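Local coordinates for protein putative immunoglobulin A1 protease (Bacteroides ovatus, PDB 3N6Z) that possibly cleaves immunoglobulin A1 and is built largely as a parallel beta-solenoid, at residues G241-I253 against S272-I286; G181-S193 against K219-F233. All coordinates share one frame; numbering follows the deposited sequence.

Interaction 1: G241-I253 against S272-I286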
loop_
_atom_site.group_PDB
_atom_site.type_symbol
_atom_site.label_atom_id
_atom_site.label_comp_id
_atom_site.label_asym_id
_atom_site.label_seq_id
_atom_site.Cartn_x
_atom_site.Cartn_y
_atom_site.Cartn_z
ATOM N N GLY A 241 4.385 6.004 -9.810
ATOM C CA GLY A 241 3.137 6.210 -10.571
ATOM C C GLY A 241 2.493 7.587 -10.356
ATOM O O GLY A 241 2.642 8.199 -9.312
ATOM N N ALA A 242 1.795 8.104 -11.343
ATOM C CA ALA A 242 1.134 9.416 -11.224
ATOM C C ALA A 242 0.098 9.413 -10.103
ATOM O O ALA A 242 -0.698 8.494 -10.027
ATOM C CB ALA A 242 0.461 9.773 -12.549
ATOM N N VAL A 243 0.113 10.446 -9.263
ATOM C CA VAL A 243 -0.785 10.554 -8.103
ATOM C C VAL A 243 -1.629 11.812 -8.285
ATOM O O VAL A 243 -1.081 12.884 -8.583
ATOM C CB VAL A 243 -0.043 10.621 -6.743
ATOM C CG1 VAL A 243 -1.005 10.539 -5.574
ATOM C CG2 VAL A 243 1.028 9.564 -6.659
ATOM N N SER A 244 -2.941 11.701 -8.104
ATOM C CA SER A 244 -3.827 12.845 -8.265
ATOM C C SER A 244 -5.045 12.790 -7.352
ATOM O O SER A 244 -5.414 11.729 -6.859
ATOM C CB SER A 244 -4.239 12.954 -9.730
ATOM O OG SER A 244 -5.038 11.852 -10.071
ATOM N N ALA A 245 -5.613 13.971 -7.093
ATOM C CA ALA A 245 -6.896 14.090 -6.413
ATOM C C ALA A 245 -7.733 15.131 -7.144
ATOM O O ALA A 245 -7.211 16.179 -7.560
ATOM C CB ALA A 245 -6.717 14.487 -4.909
ATOM N N THR A 246 -9.031 14.866 -7.254
ATOM C CA THR A 246 -9.983 15.845 -7.793
ATOM C C THR A 246 -10.008 17.119 -6.957
ATOM O O THR A 246 -9.962 18.221 -7.510
ATOM C CB THR A 246 -11.375 15.206 -7.823
ATOM O OG1 THR A 246 -11.331 14.090 -8.703
ATOM C CG2 THR A 246 -12.457 16.179 -8.227
ATOM N N LYS A 247 -10.024 16.982 -5.625
ATOM C CA LYS A 247 -10.101 18.129 -4.718
ATOM C C LYS A 247 -9.665 17.643 -3.348
ATOM O O LYS A 247 -10.420 17.017 -2.627
ATOM C CB LYS A 247 -11.538 18.699 -4.673
ATOM C CG LYS A 247 -11.658 19.930 -3.767
ATOM C CD LYS A 247 -13.008 20.633 -3.914
ATOM C CE LYS A 247 -13.204 21.753 -2.906
ATOM N NZ LYS A 247 -14.484 22.458 -3.151
ATOM N N GLY A 248 -8.401 17.906 -3.026
ATOM C CA GLY A 248 -7.858 17.518 -1.736
ATOM C C GLY A 248 -6.349 17.559 -1.739
ATOM O O GLY A 248 -5.740 18.387 -2.417
ATOM N N GLY A 249 -5.776 16.690 -0.918
ATOM C CA GLY A 249 -4.344 16.616 -0.714
ATOM C C GLY A 249 -3.720 15.503 -1.533
ATOM O O GLY A 249 -4.275 14.404 -1.639
ATOM N N VAL A 250 -2.535 15.788 -2.055
ATOM C CA VAL A 250 -1.755 14.871 -2.850
ATOM C C VAL A 250 -0.342 14.869 -2.317
ATOM O O VAL A 250 0.276 15.919 -2.204
ATOM C CB VAL A 250 -1.754 15.277 -4.334
ATOM C CG1 VAL A 250 -0.963 14.276 -5.208
ATOM C CG2 VAL A 250 -3.160 15.466 -4.851
ATOM N N GLY A 251 0.187 13.683 -2.052
ATOM C CA GLY A 251 1.572 13.515 -1.648
ATOM C C GLY A 251 2.264 12.421 -2.434
ATOM O O GLY A 251 1.663 11.382 -2.743
ATOM N N GLY A 252 3.562 12.587 -2.681
ATOM C CA GLY A 252 4.327 11.543 -3.354
ATOM C C GLY A 252 4.404 10.262 -2.542
ATOM O O GLY A 252 4.481 9.174 -3.123
ATOM N N ILE A 253 4.381 10.387 -1.222
ATOM C CA ILE A 253 4.355 9.248 -0.321
ATOM C C ILE A 253 2.979 9.098 0.350
ATOM O O ILE A 253 2.359 8.020 0.274
ATOM C CB ILE A 253 5.488 9.280 0.728
ATOM C CG1 ILE A 253 6.859 9.223 0.042
ATOM C CG2 ILE A 253 5.356 8.125 1.724
ATOM C CD1 ILE A 253 7.195 7.916 -0.681
ATOM N N SER A 272 6.954 10.470 -8.414
ATOM C CA SER A 272 5.688 10.551 -9.141
ATOM C C SER A 272 5.373 11.990 -9.541
ATOM O O SER A 272 5.616 12.919 -8.776
ATOM C CB SER A 272 4.546 10.058 -8.247
ATOM O OG SER A 272 4.724 8.713 -7.885
ATOM N N ASN A 273 4.736 12.170 -10.700
ATOM C CA ASN A 273 4.063 13.425 -11.009
ATOM C C ASN A 273 2.779 13.535 -10.174
ATOM O O ASN A 273 2.062 12.535 -10.007
ATOM C CB ASN A 273 3.727 13.489 -12.496
ATOM C CG ASN A 273 4.965 13.491 -13.373
ATOM O OD1 ASN A 273 5.979 14.092 -13.014
ATOM N ND2 ASN A 273 4.883 12.842 -14.538
ATOM N N LEU A 274 2.529 14.730 -9.629
ATOM C CA LEU A 274 1.499 14.955 -8.619
ATOM C C LEU A 274 0.580 16.066 -9.090
ATOM O O LEU A 274 1.058 17.167 -9.433
ATOM C CB LEU A 274 2.136 15.349 -7.287
ATOM C CG LEU A 274 3.266 14.482 -6.748
ATOM C CD1 LEU A 274 3.770 15.049 -5.415
ATOM C CD2 LEU A 274 2.776 13.041 -6.523
ATOM N N THR A 275 -0.725 15.778 -9.094
ATOM C CA THR A 275 -1.734 16.686 -9.628
ATOM C C THR A 275 -2.933 16.848 -8.706
ATOM O O THR A 275 -3.617 15.882 -8.395
ATOM C CB THR A 275 -2.208 16.215 -11.005
ATOM O OG1 THR A 275 -1.077 16.036 -11.856
ATOM C CG2 THR A 275 -3.228 17.195 -11.614
ATOM N N GLY A 276 -3.183 18.076 -8.253
ATOM C CA GLY A 276 -4.438 18.441 -7.583
ATOM C C GLY A 276 -5.267 19.181 -8.605
ATOM O O GLY A 276 -4.833 20.210 -9.106
ATOM N N VAL A 277 -6.458 18.671 -8.924
ATOM C CA VAL A 277 -7.264 19.273 -9.989
ATOM C C VAL A 277 -7.878 20.608 -9.552
ATOM O O VAL A 277 -7.644 21.631 -10.194
ATOM C CB VAL A 277 -8.316 18.295 -10.517
ATOM C CG1 VAL A 277 -9.146 18.980 -11.615
ATOM C CG2 VAL A 277 -7.631 17.034 -11.061
ATOM N N ASP A 278 -8.632 20.603 -8.466
ATOM C CA ASP A 278 -9.228 21.830 -7.948
ATOM C C ASP A 278 -8.166 22.774 -7.403
ATOM O O ASP A 278 -7.191 22.335 -6.798
ATOM C CB ASP A 278 -10.217 21.498 -6.847
ATOM C CG ASP A 278 -11.145 22.623 -6.530
ATOM O OD1 ASP A 278 -10.822 23.462 -5.658
ATOM O OD2 ASP A 278 -12.247 22.638 -7.108
ATOM N N ALA A 279 -8.396 24.079 -7.566
ATOM C CA ALA A 279 -7.489 25.113 -7.047
ATOM C C ALA A 279 -7.276 25.069 -5.528
ATOM O O ALA A 279 -6.261 25.561 -5.044
ATOM C CB ALA A 279 -8.018 26.485 -7.427
ATOM N N SER A 280 -8.216 24.494 -4.777
ATOM C CA SER A 280 -8.122 24.393 -3.324
ATOM C C SER A 280 -7.235 23.228 -2.895
ATOM O O SER A 280 -7.036 23.023 -1.692
ATOM C CB SER A 280 -9.507 24.215 -2.716
ATOM O OG SER A 280 -10.048 22.963 -3.082
ATOM N N SER A 281 -6.758 22.435 -3.858
ATOM C CA SER A 281 -5.894 21.297 -3.557
ATOM C C SER A 281 -4.548 21.721 -2.968
ATOM O O SER A 281 -4.084 22.844 -3.151
ATOM C CB SER A 281 -5.660 20.458 -4.812
ATOM O OG SER A 281 -6.869 19.951 -5.358
ATOM N N THR A 282 -3.941 20.796 -2.233
ATOM C CA THR A 282 -2.577 20.964 -1.719
ATOM C C THR A 282 -1.744 19.802 -2.250
ATOM O O THR A 282 -2.189 18.657 -2.252
ATOM C CB THR A 282 -2.533 21.069 -0.185
ATOM O OG1 THR A 282 -3.148 19.916 0.396
ATOM C CG2 THR A 282 -3.267 22.327 0.274
ATOM N N VAL A 283 -0.538 20.113 -2.708
ATOM C CA VAL A 283 0.379 19.134 -3.261
ATOM C C VAL A 283 1.721 19.232 -2.577
ATOM O O VAL A 283 2.356 20.294 -2.591
ATOM C CB VAL A 283 0.500 19.299 -4.776
ATOM C CG1 VAL A 283 1.536 18.321 -5.339
ATOM C CG2 VAL A 283 -0.861 19.136 -5.460
ATOM N N GLY A 284 2.145 18.128 -1.975
ATOM C CA GLY A 284 3.459 18.044 -1.307
ATOM C C GLY A 284 4.266 16.941 -1.963
ATOM O O GLY A 284 3.741 15.838 -2.222
ATOM N N ARG A 285 5.546 17.171 -2.221
ATOM C CA ARG A 285 6.326 16.101 -2.865
ATOM C C ARG A 285 6.266 14.848 -2.005
ATOM O O ARG A 285 6.245 13.746 -2.548
ATOM C CB ARG A 285 7.752 16.503 -3.191
ATOM C CG ARG A 285 7.863 17.705 -4.099
ATOM C CD ARG A 285 9.271 17.905 -4.666
ATOM N NE ARG A 285 10.225 18.249 -3.616
ATOM C CZ ARG A 285 11.310 19.003 -3.777
ATOM N NH1 ARG A 285 11.653 19.436 -4.985
ATOM N NH2 ARG A 285 12.045 19.310 -2.717
ATOM N N ILE A 286 6.304 14.995 -0.671
ATOM C CA ILE A 286 6.228 13.829 0.234
ATOM C C ILE A 286 4.825 13.668 0.840
ATOM O O ILE A 286 4.221 12.577 0.769
ATOM C CB ILE A 286 7.307 13.886 1.357
ATOM C CG1 ILE A 286 8.710 14.231 0.797
ATOM C CG2 ILE A 286 7.384 12.547 2.136
ATOM C CD1 ILE A 286 9.225 13.207 -0.219
HETATM O O HOH W 1 -0.309 13.450 -11.666
HETATM O O HOH W 2 -14.448 23.453 -5.911
HETATM O O HOH W 3 5.978 9.520 -5.514
#
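Leu274 packs on Val243 beside it and on Val250 across the coil. Its CD2 lies 3.7 Å from Val243 CB, the two side chains running alongside each other, whereas Val250 slides past it in the opposite direction and brings CG1 to 3.9 Å from Leu274 CB. Val250 CG1 stands opposite its own backbone N (chi1 -178°), which turns CG2 toward the carbonyl of Thr275. The other branch of Leu274 ends over the corner of the facing segment, CD1 being 3.7 Å from Gly252 N. At that corner a beta carbon on Gly252 would run into Arg285 O. Beyond it Ile253 and Ile286 form a separate apolar pair, side by side, with Ile253 CG1 4.0 Å from Ile286 CG2.

The backbones pair in two parallel sets. Strand 243-245 bonds to 274-276 and strand 248-251 to 282-284, but the register shifts by two residues between them, and the longer connection is taken up by the type I turn Asp278-Ser281. Asp278 shapes that turn: its OD1 accepts Ser280 N (2.9 Å) near the carboxylate plane on the anti side, making an Asx turn, and Ser280 OG from above the other face, while Ser281 OG donates to Asp278 O.

At the outer edge the extended chain of Lys247 lies along Asp278, CG 3.7 Å from Asp278 CB. The charges stop short of a salt bridge, with Lys247 NZ 4.5 Å from Asp278 OD2, and a water joins them by accepting from NZ and donating to OD2.

Strands 248-251 and 274-276 run at 175° with axes 7.1 Å apart, facing rather than pairing. Successive coils paired in parallel, with like residues stacked (Val243 on Leu274, Val250 on Val283), mark a parallel beta-solenoid.

Interaction 2: G181-S193 against K219-F233; sequences GAAGGIAGVLANS and KAGGIAGRKVGVGGF. With SO4 (sulfate ion), chain C.
The Arg226 guanidinium, carried on a fully extended chain that runs beside Val189, has Val228 CG1 over one face, 3.3 Å above the plane and offset toward the rim. A sulfate, probably from the crystallisation liquor, sits in plane at the edge and is gripped by two bonds: Arg226 NH1 to sulfate O4 (2.8 Å) and Arg226 NH2 to sulfate O3 (3.0 Å). Arg226 NH2 also forms a salt bridge with Asp258 from the next turn of the chain. The other flat group, the Asn192 amide, sends ND2 to Val230 O at 2.9 Å, the acceptor only 9° out of the amide plane, and gives a second bond to Asp158.

Lys227 crosses Leu190, its CD 3.8 Å from Leu190 CG, then folds back through two bends (chi2 65°, chi4 58°). These turn the ammonium under the 228-232 loop, where Lys227 NZ donates to Val228 O and to Gly231 O, each at 2.8 Å and from above the carbonyl plane; Asp262 O is a further acceptor. Putting a leucine here would probably leave the Val228 and Gly231 carbonyls without their shared donor and less firmly drawn together. At the opposite end Lys219 NZ meets a lone pair of Gly181 O in the carbonyl plane (2.8 Å) and also bonds Gly217 O.

Between these ends the backbones pair in parallel, and at the bend Ile223 O accepts from both Ile186 N and Ala187 N. Both lysines thus serve backbone carbonyls, so the buried positive charge of Lys227 is probably steadied by peptide dipoles, whereas Arg226 is probably neutralised by Asp258 and, in the crystal, by the sulfate.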
loop_
_atom_site.group_PDB
_atom_site.type_symbol
_atom_site.label_atom_id
_atom_site.label_comp_id
_atom_site.label_asym_id
_atom_site.label_seq_id
_atom_site.Cartn_x
_atom_site.Cartn_y
_atom_site.Cartn_z
ATOM N N GLY A 181 -11.959 9.321 -1.075
ATOM C CA GLY A 181 -11.672 9.685 0.308
ATOM C C GLY A 181 -10.290 9.293 0.772
ATOM O O GLY A 181 -9.739 9.898 1.705
ATOM N N ALA A 182 -9.744 8.255 0.162
ATOM C CA ALA A 182 -8.288 7.988 0.237
ATOM C C ALA A 182 -7.898 7.155 -0.977
ATOM O O ALA A 182 -8.715 6.391 -1.501
ATOM C CB ALA A 182 -7.893 7.273 1.544
ATOM N N ALA A 183 -6.657 7.278 -1.399
ATOM C CA ALA A 183 -6.134 6.444 -2.452
ATOM C C ALA A 183 -4.639 6.328 -2.263
ATOM O O ALA A 183 -3.944 7.347 -2.114
ATOM C CB ALA A 183 -6.466 6.998 -3.868
ATOM N N GLY A 184 -4.133 5.097 -2.208
ATOM C CA GLY A 184 -2.693 4.866 -2.136
ATOM C C GLY A 184 -2.247 3.725 -3.000
ATOM O O GLY A 184 -2.992 2.780 -3.230
ATOM N N GLY A 185 -0.990 3.770 -3.444
ATOM C CA GLY A 185 -0.496 2.666 -4.269
ATOM C C GLY A 185 -0.441 1.344 -3.519
ATOM O O GLY A 185 -0.656 0.289 -4.101
ATOM N N ILE A 186 -0.129 1.415 -2.227
ATOM C CA ILE A 186 -0.054 0.231 -1.356
ATOM C C ILE A 186 -1.332 0.072 -0.514
ATOM O O ILE A 186 -1.993 -0.977 -0.570
ATOM C CB ILE A 186 1.228 0.240 -0.439
ATOM C CG1 ILE A 186 2.527 0.342 -1.259
ATOM C CG2 ILE A 186 1.221 -0.948 0.545
ATOM C CD1 ILE A 186 2.839 -0.838 -2.165
ATOM N N ALA A 187 -1.656 1.106 0.274
ATOM C CA ALA A 187 -2.789 1.054 1.206
ATOM C C ALA A 187 -3.581 2.341 1.140
ATOM O O ALA A 187 -3.001 3.427 1.002
ATOM C CB ALA A 187 -2.270 0.856 2.661
ATOM N N GLY A 188 -4.886 2.247 1.339
ATOM C CA GLY A 188 -5.703 3.463 1.435
ATOM C C GLY A 188 -5.382 4.266 2.691
ATOM O O GLY A 188 -5.070 5.475 2.627
ATOM N N VAL A 189 -5.432 3.577 3.835
ATOM C CA VAL A 189 -5.270 4.174 5.150
ATOM C C VAL A 189 -4.300 3.326 5.978
ATOM O O VAL A 189 -4.504 2.123 6.112
ATOM C CB VAL A 189 -6.636 4.301 5.898
ATOM C CG1 VAL A 189 -6.433 5.098 7.201
ATOM C CG2 VAL A 189 -7.716 4.934 5.002
ATOM N N LEU A 190 -3.266 3.969 6.519
ATOM C CA LEU A 190 -2.348 3.362 7.470
ATOM C C LEU A 190 -2.844 3.763 8.863
ATOM O O LEU A 190 -3.050 4.960 9.141
ATOM C CB LEU A 190 -0.920 3.898 7.247
ATOM C CG LEU A 190 0.173 3.499 8.234
ATOM C CD1 LEU A 190 0.337 1.953 8.330
ATOM C CD2 LEU A 190 1.518 4.168 7.829
ATOM N N ALA A 191 -3.022 2.773 9.725
ATOM C CA ALA A 191 -3.393 2.989 11.117
ATOM C C ALA A 191 -2.142 3.095 11.996
ATOM O O ALA A 191 -1.105 3.612 11.540
ATOM C CB ALA A 191 -4.408 1.913 11.591
ATOM N N ASN A 192 -2.221 2.692 13.267
ATOM C CA ASN A 192 -1.242 3.116 14.255
ATOM C C ASN A 192 -0.667 1.977 15.077
ATOM O O ASN A 192 -0.760 0.785 14.692
ATOM C CB ASN A 192 -1.790 4.303 15.071
ATOM C CG ASN A 192 -2.873 3.913 16.065
ATOM O OD1 ASN A 192 -3.775 3.098 15.741
ATOM N ND2 ASN A 192 -2.802 4.482 17.264
ATOM N N SER A 193 -0.059 2.317 16.206
ATOM C CA SER A 193 0.745 1.385 16.984
ATOM C C SER A 193 0.259 1.421 18.410
ATOM O O SER A 193 0.018 2.496 18.941
ATOM C CB SER A 193 2.219 1.795 16.905
ATOM O OG SER A 193 2.623 1.809 15.536
ATOM N N LYS A 219 -7.459 12.442 -0.472
ATOM C CA LYS A 219 -6.231 12.080 0.249
ATOM C C LYS A 219 -5.496 11.037 -0.591
ATOM O O LYS A 219 -5.732 9.843 -0.448
ATOM C CB LYS A 219 -6.550 11.541 1.647
ATOM C CG LYS A 219 -7.473 12.410 2.508
ATOM C CD LYS A 219 -7.948 11.677 3.771
ATOM C CE LYS A 219 -9.232 12.275 4.328
ATOM N NZ LYS A 219 -10.385 12.063 3.400
ATOM N N ALA A 220 -4.645 11.507 -1.500
ATOM C CA ALA A 220 -3.976 10.639 -2.479
ATOM C C ALA A 220 -2.474 10.602 -2.223
ATOM O O ALA A 220 -1.831 11.648 -2.123
ATOM C CB ALA A 220 -4.254 11.098 -3.904
ATOM N N GLY A 221 -1.918 9.395 -2.091
ATOM C CA GLY A 221 -0.478 9.215 -1.891
ATOM C C GLY A 221 0.087 8.130 -2.776
ATOM O O GLY A 221 -0.557 7.108 -3.019
ATOM N N GLY A 222 1.363 8.260 -3.131
ATOM C CA GLY A 222 2.031 7.229 -3.917
ATOM C C GLY A 222 2.047 5.898 -3.200
ATOM O O GLY A 222 1.929 4.846 -3.829
ATOM N N ILE A 223 2.212 5.945 -1.862
ATOM C CA ILE A 223 2.249 4.755 -1.008
ATOM C C ILE A 223 0.949 4.571 -0.207
ATOM O O ILE A 223 0.321 3.489 -0.279
ATOM C CB ILE A 223 3.477 4.760 -0.081
ATOM C CG1 ILE A 223 4.751 4.741 -0.929
ATOM C CG2 ILE A 223 3.448 3.603 0.965
ATOM C CD1 ILE A 223 5.049 3.443 -1.694
ATOM N N ALA A 224 0.529 5.591 0.539
ATOM C CA ALA A 224 -0.663 5.537 1.375
ATOM C C ALA A 224 -1.465 6.819 1.173
ATOM O O ALA A 224 -0.903 7.913 1.122
ATOM C CB ALA A 224 -0.276 5.349 2.857
ATOM N N GLY A 225 -2.788 6.703 1.195
ATOM C CA GLY A 225 -3.619 7.897 1.124
ATOM C C GLY A 225 -3.673 8.722 2.382
ATOM O O GLY A 225 -3.491 9.956 2.339
ATOM N N ARG A 226 -3.886 8.050 3.506
ATOM C CA ARG A 226 -4.238 8.685 4.756
ATOM C C ARG A 226 -3.556 7.950 5.910
ATOM O O ARG A 226 -3.403 6.735 5.863
ATOM C CB ARG A 226 -5.771 8.641 4.882
ATOM C CG ARG A 226 -6.374 9.222 6.144
ATOM C CD ARG A 226 -7.864 8.917 6.155
ATOM N NE ARG A 226 -8.489 9.465 7.359
ATOM C CZ ARG A 226 -9.667 9.071 7.829
ATOM N NH1 ARG A 226 -10.407 8.195 7.155
ATOM N NH2 ARG A 226 -10.112 9.587 8.980
ATOM N N LYS A 227 -3.216 8.690 6.950
ATOM C CA LYS A 227 -2.688 8.167 8.208
ATOM C C LYS A 227 -3.605 8.546 9.362
ATOM O O LYS A 227 -3.898 9.740 9.555
ATOM C CB LYS A 227 -1.293 8.754 8.452
ATOM C CG LYS A 227 -0.676 8.362 9.783
ATOM C CD LYS A 227 -0.372 6.866 9.905
ATOM C CE LYS A 227 0.333 6.490 11.210
ATOM N NZ LYS A 227 -0.414 6.868 12.441
ATOM N N VAL A 228 -3.993 7.541 10.140
ATOM C CA VAL A 228 -4.805 7.712 11.332
ATOM C C VAL A 228 -4.083 7.219 12.577
ATOM O O VAL A 228 -3.183 6.367 12.490
ATOM C CB VAL A 228 -6.199 7.048 11.199
ATOM C CG1 VAL A 228 -6.936 7.638 9.967
ATOM C CG2 VAL A 228 -6.122 5.533 11.151
ATOM N N GLY A 229 -4.490 7.755 13.725
ATOM C CA GLY A 229 -3.890 7.428 14.999
ATOM C C GLY A 229 -2.482 7.980 15.232
ATOM O O GLY A 229 -1.809 8.496 14.327
ATOM N N VAL A 230 -2.034 7.844 16.484
ATOM C CA VAL A 230 -0.702 8.204 16.912
ATOM C C VAL A 230 0.169 6.950 16.905
ATOM O O VAL A 230 -0.229 5.909 17.451
ATOM C CB VAL A 230 -0.724 8.897 18.323
ATOM C CG1 VAL A 230 0.667 9.078 18.876
ATOM C CG2 VAL A 230 -1.414 10.258 18.219
ATOM N N GLY A 231 1.360 7.091 16.327
ATOM C CA GLY A 231 2.304 5.989 16.158
ATOM C C GLY A 231 2.148 5.372 14.767
ATOM O O GLY A 231 1.057 5.353 14.203
ATOM N N GLY A 232 3.241 4.834 14.225
ATOM C CA GLY A 232 3.281 4.189 12.909
ATOM C C GLY A 232 4.144 4.944 11.959
ATOM O O GLY A 232 4.406 6.147 12.133
ATOM N N PHE A 233 4.596 4.254 10.928
ATOM C CA PHE A 233 5.615 4.838 10.049
ATOM C C PHE A 233 5.634 4.238 8.659
ATOM O O PHE A 233 5.103 3.145 8.435
ATOM C CB PHE A 233 7.024 4.776 10.712
ATOM C CG PHE A 233 7.554 3.384 10.924
ATOM C CD1 PHE A 233 8.294 2.747 9.928
ATOM C CD2 PHE A 233 7.345 2.699 12.123
ATOM C CE1 PHE A 233 8.807 1.452 10.129
ATOM C CE2 PHE A 233 7.831 1.396 12.300
ATOM C CZ PHE A 233 8.582 0.804 11.343
HETATM S S SO4 C . -13.306 7.985 9.740
HETATM O O1 SO4 C . -14.046 6.792 10.151
HETATM O O2 SO4 C . -14.139 9.179 9.832
HETATM O O3 SO4 C . -12.151 8.150 10.615
HETATM O O4 SO4 C . -12.911 7.794 8.355
HETATM O O HOH W 4 -10.416 7.557 4.203
HETATM O O HOH W 5 1.134 5.055 19.812
#

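Both interactions join one coil of the solenoid to the next, and they meet where strand 218-221 of interaction 2 neighbours strand 248-251 of interaction 1: Gly251 N lies 2.9 Å from Ala220 O, a probable hydrogen bond. Their centres are about 14 Å apart. Interaction 2 is the more buried, about 8 Å from the centre of the chain, and interaction 1, at about 17 Å, is partly buried. Three of the four segments turn their corner on Gly-Gly-Ile; 272-286 has Arg285 in place of the second glycine. Interaction 1 combines apolar and backbone pairing with a water-bridged surface edge, whereas interaction 2 adds charged and amide side chains that hold carbonyls and an anion.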